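Local structure of cellulosomal scaffoldin (Bacteroides cellulosolvens, 1TYJ) at residues M145-D148 and N152-S155; R90-L95 and K103-G108. The protein probably binds type-II dockerin modules through cohesin domains such as this one, so that components of the cellulosome can be joined. All coordinates share one frame; numbering follows the deposited sequence. Where two conformers were deposited one is given.

Interaction 1 (M145-D148 and N152-S155); sequences MLFD and NMYS
Both carboxylate oxygens of Asp148 are engaged by a single residue, Asn152, four positions on. Asn152 N reaches Asp148 OD1 at 2.9 Å from above the carboxylate plane, 44° out of it. Asn152 ND2 meets the syn lone pair of Asp148 OD2, also at 2.9 Å, in a nearly straight bond (172° at the hydrogen) lying in the amide plane. Asp148 CG sits between the backbone N and the carbonyl carbon (chi1 79°), which keeps the carboxylate over the turn. There OD1 also accepts the Asp150 amide, an Asx-turn bond, while a water 2.7 Å from Asp148 OD2 links it to Tyr154 OH, which is also bonded to Thr28 O. The backbone evidence is a single antiparallel bridge with Phe147 and Met153 as a non-hydrogen-bonded pair, flanked by Asp148 N to Asn152 O (2.9 Å) and Tyr154 N to Leu146 O (3.0 Å). Beside this pair the two side chains run together: Met153 CG lies 3.5 Å from Phe147 CE2, and Met153 SD makes an oblique Met-aromatic contact, 4.7 Å from the ring centroid. Met145 CE touches that sulfur. With an alanine at Asp148, the backbone N-H groups of Asn152 and Asp150 would probably lose their acceptor, and the Asn152 carboxamide would be free to turn. A short turn is thus folded back on the end of strand 144-148, with Asp148 as its polar clasp and sulfur and ring as its apolar side; the several N-H donors would be expected to stabilise a charged carboxylate.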
ATOM      1  N   MET A 145       0.890   7.014   6.814  1.00 15.57           N
ATOM      2  CA  MET A 145       0.414   7.340   8.149  1.00 17.53           C
ATOM      3  C   MET A 145       0.052   6.001   8.763  1.00 16.52           C
ATOM      4  O   MET A 145      -0.625   5.196   8.116  1.00 17.63           O
ATOM      5  CB  MET A 145      -0.815   8.254   8.093  1.00 17.89           C
ATOM      6  CG  MET A 145      -0.539   9.560   7.378  1.00 19.31           C
ATOM      7  SD  MET A 145      -2.063  10.486   7.142  1.00 27.17           S
ATOM      8  CE  MET A 145      -2.041  11.440   8.607  1.00 28.50           C
ATOM      9  N   LEU A 146       0.495   5.771   9.998  1.00 15.96           N
ATOM     10  CA  LEU A 146       0.173   4.559  10.732  1.00 16.14           C
ATOM     11  C   LEU A 146      -0.396   4.917  12.081  1.00 16.86           C
ATOM     12  O   LEU A 146       0.094   5.860  12.722  1.00 17.26           O
ATOM     13  CB  LEU A 146       1.429   3.691  10.928  1.00 16.57           C
ATOM     14  CG  LEU A 146       2.205   3.221   9.679  1.00 15.47           C
ATOM     15  CD1 LEU A 146       3.439   2.403  10.150  1.00 17.03           C
ATOM     16  CD2 LEU A 146       1.301   2.345   8.749  1.00 17.78           C
ATOM     17  N   PHE A 147      -1.348   4.124  12.547  1.00 17.25           N
ATOM     18  CA  PHE A 147      -2.040   4.392  13.811  1.00 17.46           C
ATOM     19  C   PHE A 147      -2.080   3.180  14.681  1.00 17.66           C
ATOM     20  O   PHE A 147      -2.026   2.035  14.189  1.00 18.36           O
ATOM     21  CB  PHE A 147      -3.481   4.870  13.515  1.00 18.96           C
ATOM     22  CG  PHE A 147      -3.491   6.111  12.678  1.00 19.00           C
ATOM     23  CD1 PHE A 147      -3.456   6.019  11.286  1.00 19.66           C
ATOM     24  CD2 PHE A 147      -3.468   7.356  13.288  1.00 21.09           C
ATOM     25  CE1 PHE A 147      -3.398   7.210  10.494  1.00 19.65           C
ATOM     26  CE2 PHE A 147      -3.445   8.529  12.516  1.00 20.90           C
ATOM     27  CZ  PHE A 147      -3.396   8.441  11.128  1.00 19.89           C
ATOM     28  N   ASP A 148      -2.225   3.421  15.973  1.00 17.21           N
ATOM     29  CA  ASP A 148      -2.377   2.301  16.922  1.00 17.94           C
ATOM     30  C   ASP A 148      -3.810   2.250  17.482  1.00 18.36           C
ATOM     31  O   ASP A 148      -4.668   3.089  17.127  1.00 18.22           O
ATOM     32  CB  ASP A 148      -1.299   2.344  18.016  1.00 18.17           C
ATOM     33  CG  ASP A 148      -1.611   3.374  19.125  1.00 20.15           C
ATOM     34  OD1 ASP A 148      -2.714   4.009  19.086  1.00 18.72           O
ATOM     35  OD2 ASP A 148      -0.736   3.529  20.024  1.00 22.19           O
ATOM     36  N   ASN A 152      -3.329   6.770  18.596  1.00 19.29           N
ATOM     37  CA  ASN A 152      -2.060   7.465  18.401  1.00 20.32           C
ATOM     38  C   ASN A 152      -1.582   7.360  16.983  1.00 20.54           C
ATOM     39  O   ASN A 152      -1.755   6.303  16.347  1.00 20.74           O
ATOM     40  CB  ASN A 152      -0.955   6.913  19.299  1.00 19.49           C
ATOM     41  CG  ASN A 152      -1.276   7.065  20.780  1.00 21.31           C
ATOM     42  OD1 ASN A 152      -1.456   8.184  21.274  1.00 23.21           O
ATOM     43  ND2 ASN A 152      -1.297   5.951  21.500  1.00 21.84           N
ATOM     44  N   MET A 153      -0.976   8.431  16.482  1.00 20.20           N
ATOM     45  CA  MET A 153      -0.324   8.389  15.176  1.00 21.23           C
ATOM     46  C   MET A 153       1.193   8.245  15.347  1.00 20.71           C
ATOM     47  O   MET A 153       1.840   9.044  16.066  1.00 20.89           O
ATOM     48  CB  MET A 153      -0.642   9.679  14.403  1.00 21.25           C
ATOM     49  CG  MET A 153      -0.127   9.680  12.966  1.00 23.32           C
ATOM     50  SD  MET A 153      -0.731  11.164  12.100  1.00 27.59           S
ATOM     51  CE  MET A 153       0.430  12.326  12.718  1.00 30.75           C
ATOM     52  N   TYR A 154       1.801   7.255  14.695  1.00 19.66           N
ATOM     53  CA  TYR A 154       3.250   7.083  14.804  1.00 20.49           C
ATOM     54  C   TYR A 154       4.070   8.187  14.104  1.00 21.18           C
ATOM     55  O   TYR A 154       3.679   8.653  13.032  1.00 20.46           O
ATOM     56  CB  TYR A 154       3.658   5.683  14.313  1.00 20.02           C
ATOM     57  CG  TYR A 154       3.266   4.628  15.298  1.00 19.08           C
ATOM     58  CD1 TYR A 154       2.326   3.652  14.963  1.00 18.70           C
ATOM     59  CD2 TYR A 154       3.841   4.603  16.581  1.00 22.37           C
ATOM     60  CE1 TYR A 154       1.972   2.674  15.892  1.00 16.64           C
ATOM     61  CE2 TYR A 154       3.491   3.643  17.503  1.00 20.90           C
ATOM     62  CZ  TYR A 154       2.584   2.666  17.166  1.00 20.39           C
ATOM     63  OH  TYR A 154       2.274   1.748  18.142  1.00 20.00           O
ATOM     64  N   SER A 155       5.211   8.577  14.698  1.00 21.70           N
ATOM     65  CA  SER A 155       6.120   9.562  14.063  1.00 23.20           C
ATOM     66  C   SER A 155       7.265   8.906  13.282  1.00 22.91           C
ATOM     67  O   SER A 155       7.457   7.668  13.346  1.00 22.41           O
ATOM     68  CB  SER A 155       6.757  10.461  15.122  1.00 23.20           C
ATOM     69  OG  SER A 155       7.643   9.681  15.873  1.00 27.54           O
TER
HETATM   70  O   HOH W   1       2.415   7.925  10.676  1.00 19.18           O
HETATM   71  O   HOH W   2       1.801   2.870  20.562  1.00 36.90           O

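Interaction 2 (R90-L95 and K103-G108); sequences RLYMNL and KPESTG
One side-chain hydrogen bond, from Tyr92 to Glu105, links the end of strand 85-92 to the loop that follows helix 95-100. Its isolation is plain from the geometry: the CA atoms of Tyr92 and Glu105, the two residues that touch, are 11.3 Å apart, and only 76 Å² is buried. Tyr92 OH donates to Glu105 OE2 over a short 2.5 Å, a separation consistent with a strong, polarised bond. The oxygen approaches at the edge of the ring and in its plane, and receives the hydroxyl on its syn side, 18° out of the carboxylate plane. Ring and carboxylate stand 75° apart, so they meet through polar atoms and do not stack. Beyond CG the glutamate chain is extended, which carries its carboxylate across to the tyrosine. Both groups are tied at a second point: Tyr92 OH accepts Gly69 N, and Glu105 OE1 accepts Leu67 N. The loop containing Leu67 and Gly69 is therefore held by the same pair, and Arg90 NE joins it at Leu67 O. At the far end of 90-95, Asn94 stands at the N-cap of helix 95-100, its OD1 bonded to Ala97 N. The bond thus closes the base of a helix-bearing connection between strand 85-92 of one sheet and strand 108-117 of the other, a crossing between the two layers of the cohesin beta-sandwich.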
ATOM      1  N   ARG A  90      -6.982   2.017   5.099  1.00 14.26           N
ATOM      2  CA  ARG A  90      -7.958   1.176   5.768  1.00 15.11           C
ATOM      3  C   ARG A  90      -7.703   1.252   7.260  1.00 15.14           C
ATOM      4  O   ARG A  90      -6.548   1.297   7.703  1.00 15.07           O
ATOM      5  CB  ARG A  90      -7.854  -0.277   5.278  1.00 15.59           C
ATOM      6  CG  ARG A  90      -8.859  -1.239   5.975  1.00 14.78           C
ATOM      7  CD  ARG A  90      -8.851  -2.583   5.230  1.00 15.19           C
ATOM      8  NE  ARG A  90      -9.598  -3.618   5.945  1.00 15.52           N
ATOM      9  CZ  ARG A  90     -10.876  -3.924   5.686  1.00 16.43           C
ATOM     10  NH1 ARG A  90     -11.562  -3.257   4.742  1.00 18.33           N
ATOM     11  NH2 ARG A  90     -11.474  -4.915   6.362  1.00 18.09           N
ATOM     12  N   LEU A  91      -8.772   1.331   8.029  1.00 15.38           N
ATOM     13  CA  LEU A  91      -8.618   1.433   9.492  1.00 16.91           C
ATOM     14  C   LEU A  91      -9.779   0.798  10.231  1.00 17.23           C
ATOM     15  O   LEU A  91     -10.887   0.700   9.709  1.00 16.50           O
ATOM     16  CB  LEU A  91      -8.437   2.880   9.915  1.00 18.92           C
ATOM     17  CG  LEU A  91      -9.578   3.807   9.577  1.00 22.17           C
ATOM     18  CD1 LEU A  91     -10.657   3.879  10.645  1.00 25.24           C
ATOM     19  CD2 LEU A  91      -8.973   5.205   9.342  1.00 27.06           C
ATOM     20  N   TYR A  92      -9.499   0.359  11.453  1.00 16.57           N
ATOM     21  CA  TYR A  92     -10.560  -0.132  12.289  1.00 16.69           C
ATOM     22  C   TYR A  92     -11.215   1.063  12.960  1.00 17.48           C
ATOM     23  O   TYR A  92     -10.529   1.861  13.623  1.00 18.85           O
ATOM     24  CB  TYR A  92      -9.969  -1.004  13.368  1.00 17.35           C
ATOM     25  CG  TYR A  92      -9.515  -2.385  12.989  1.00 16.62           C
ATOM     26  CD1 TYR A  92      -8.336  -2.893  13.516  1.00 15.80           C
ATOM     27  CD2 TYR A  92     -10.274  -3.183  12.115  1.00 14.94           C
ATOM     28  CE1 TYR A  92      -7.931  -4.232  13.233  1.00 17.84           C
ATOM     29  CE2 TYR A  92      -9.874  -4.529  11.810  1.00 16.18           C
ATOM     30  CZ  TYR A  92      -8.680  -5.009  12.374  1.00 17.64           C
ATOM     31  OH  TYR A  92      -8.224  -6.280  12.145  1.00 19.19           O
ATOM     32  N   MET A  93     -12.532   1.186  12.822  1.00 17.90           N
ATOM     33  CA  MET A  93     -13.231   2.319  13.509  1.00 18.73           C
ATOM     34  C   MET A  93     -13.589   1.952  14.959  1.00 18.31           C
ATOM     35  O   MET A  93     -13.582   2.814  15.844  1.00 19.09           O
ATOM     36  CB  MET A  93     -14.479   2.746  12.744  1.00 18.57           C
ATOM     37  CG  MET A  93     -14.196   3.284  11.356  1.00 19.99           C
ATOM     38  SD  MET A  93     -15.687   3.982  10.562  1.00 23.93           S
ATOM     39  CE  MET A  93     -16.562   2.474  10.242  1.00 20.02           C
ATOM     40  N   ASN A  94     -13.918   0.677  15.193  1.00 18.31           N
ATOM     41  CA  ASN A  94     -14.329   0.238  16.525  1.00 17.81           C
ATOM     42  C   ASN A  94     -13.075  -0.179  17.303  1.00 18.83           C
ATOM     43  O   ASN A  94     -12.776  -1.350  17.475  1.00 19.08           O
ATOM     44  CB  ASN A  94     -15.355  -0.884  16.448  1.00 18.44           C
ATOM     45  CG  ASN A  94     -16.080  -1.074  17.768  1.00 19.16           C
ATOM     46  OD1 ASN A  94     -15.543  -0.758  18.839  1.00 20.54           O
ATOM     47  ND2 ASN A  94     -17.317  -1.541  17.693  1.00 22.10           N
ATOM     48  N   LEU A  95     -12.307   0.808  17.730  1.00 17.57           N
ATOM     49  CA  LEU A  95     -11.054   0.531  18.437  1.00 18.41           C
ATOM     50  C   LEU A  95     -11.302  -0.136  19.783  1.00 19.11           C
ATOM     51  O   LEU A  95     -10.466  -0.946  20.246  1.00 20.20           O
ATOM     52  CB  LEU A  95     -10.240   1.793  18.642  1.00 18.71           C
ATOM     53  CG  LEU A  95      -9.716   2.473  17.368  1.00 17.13           C
ATOM     54  CD1 LEU A  95      -8.930   3.779  17.734  1.00 17.67           C
ATOM     55  CD2 LEU A  95      -8.901   1.502  16.454  1.00 18.87           C
ATOM     56  N   LYS A 103      -5.948  -9.343  20.620  1.00 21.32           N
ATOM     57  CA  LYS A 103      -5.166  -9.818  19.465  1.00 21.52           C
ATOM     58  C   LYS A 103      -4.587  -8.619  18.685  1.00 20.49           C
ATOM     59  O   LYS A 103      -4.998  -8.378  17.554  1.00 20.89           O
ATOM     60  CB  LYS A 103      -6.042 -10.677  18.552  1.00 20.69           C
ATOM     61  CG  LYS A 103      -6.560 -11.977  19.197  1.00 22.54           C
ATOM     62  CD  LYS A 103      -7.364 -12.777  18.161  1.00 24.85           C
ATOM     63  CE  LYS A 103      -8.235 -13.811  18.833  1.00 32.00           C
ATOM     64  NZ  LYS A 103      -8.718 -14.891  17.933  1.00 34.66           N
ATOM     65  N   PRO A 104      -3.660  -7.856  19.306  1.00 19.24           N
ATOM     66  CA  PRO A 104      -3.080  -6.701  18.631  1.00 18.44           C
ATOM     67  C   PRO A 104      -2.257  -7.136  17.423  1.00 18.65           C
ATOM     68  O   PRO A 104      -1.449  -8.090  17.518  1.00 18.51           O
ATOM     69  CB  PRO A 104      -2.168  -6.082  19.693  1.00 18.40           C
ATOM     70  CG  PRO A 104      -1.827  -7.259  20.629  1.00 18.87           C
ATOM     71  CD  PRO A 104      -3.092  -8.044  20.660  1.00 19.02           C
ATOM     72  N   GLU A 105      -2.457  -6.422  16.314  1.00 17.78           N
ATOM     73  CA  GLU A 105      -1.716  -6.654  15.099  1.00 17.18           C
ATOM     74  C   GLU A 105      -0.443  -5.819  15.079  1.00 17.88           C
ATOM     75  O   GLU A 105      -0.395  -4.799  15.731  1.00 18.59           O
ATOM     76  CB  GLU A 105      -2.628  -6.364  13.883  1.00 17.65           C
ATOM     77  CG  GLU A 105      -3.903  -7.221  13.937  1.00 17.08           C
ATOM     78  CD  GLU A 105      -4.948  -6.862  12.902  1.00 17.46           C
ATOM     79  OE1 GLU A 105      -4.643  -6.122  11.907  1.00 19.05           O
ATOM     80  OE2 GLU A 105      -6.108  -7.318  13.106  1.00 18.82           O
ATOM     81  N   SER A 106       0.578  -6.259  14.349  1.00 17.29           N
ATOM     82  CA  SER A 106       1.846  -5.526  14.345  1.00 17.48           C
ATOM     83  C   SER A 106       2.659  -5.900  13.139  1.00 17.26           C
ATOM     84  O   SER A 106       3.489  -5.150  12.707  1.00 17.55           O
ATOM     85  CB  SER A 106       2.647  -5.769  15.629  1.00 19.19           C
ATOM     86  OG  SER A 106       2.867  -7.159  15.870  1.00 17.95           O
ATOM     87  N   THR A 107       2.410  -7.072  12.573  1.00 16.36           N
ATOM     88  CA  THR A 107       3.263  -7.546  11.461  1.00 17.75           C
ATOM     89  C   THR A 107       2.467  -8.365  10.475  1.00 17.68           C
ATOM     90  O   THR A 107       1.684  -9.236  10.859  1.00 18.96           O
ATOM     91  CB  THR A 107       4.519  -8.347  11.963  1.00 17.75           C
ATOM     92  OG1 THR A 107       5.308  -7.513  12.791  0.50 19.63           O
ATOM     93  CG2 THR A 107       5.381  -8.830  10.776  0.50 18.22           C
ATOM     94  N   GLY A 108       2.649  -8.066   9.194  1.00 18.24           N
ATOM     95  CA  GLY A 108       1.935  -8.801   8.169  1.00 17.86           C
ATOM     96  C   GLY A 108       1.512  -7.956   6.983  1.00 18.32           C
ATOM     97  O   GLY A 108       1.750  -6.739   6.972  1.00 17.92           O
TER

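In the fold
Both contacts lie some 15 Å from the chain centre, on the same side of it, with centres about 11 Å apart and nearest atoms about 4 Å apart without touching. Neither is deep core; in interaction 1 buried Asp148 meets exposed Asn152, in interaction 2 buried Tyr92 meets partly exposed Glu105. They share strand 30-38, with which strands 144-148 and 85-92 both pair, and Ser31 has backbone bonds to Phe147 and Tyr92. Interaction 1 is local, a turn doubled back on its own strand, and mixes backbone, carboxylate and sulfur-aromatic contacts over 402 Å². Interaction 2 spans a helix in sequence and rests on one side-chain bond, with a third loop attached to its two ends.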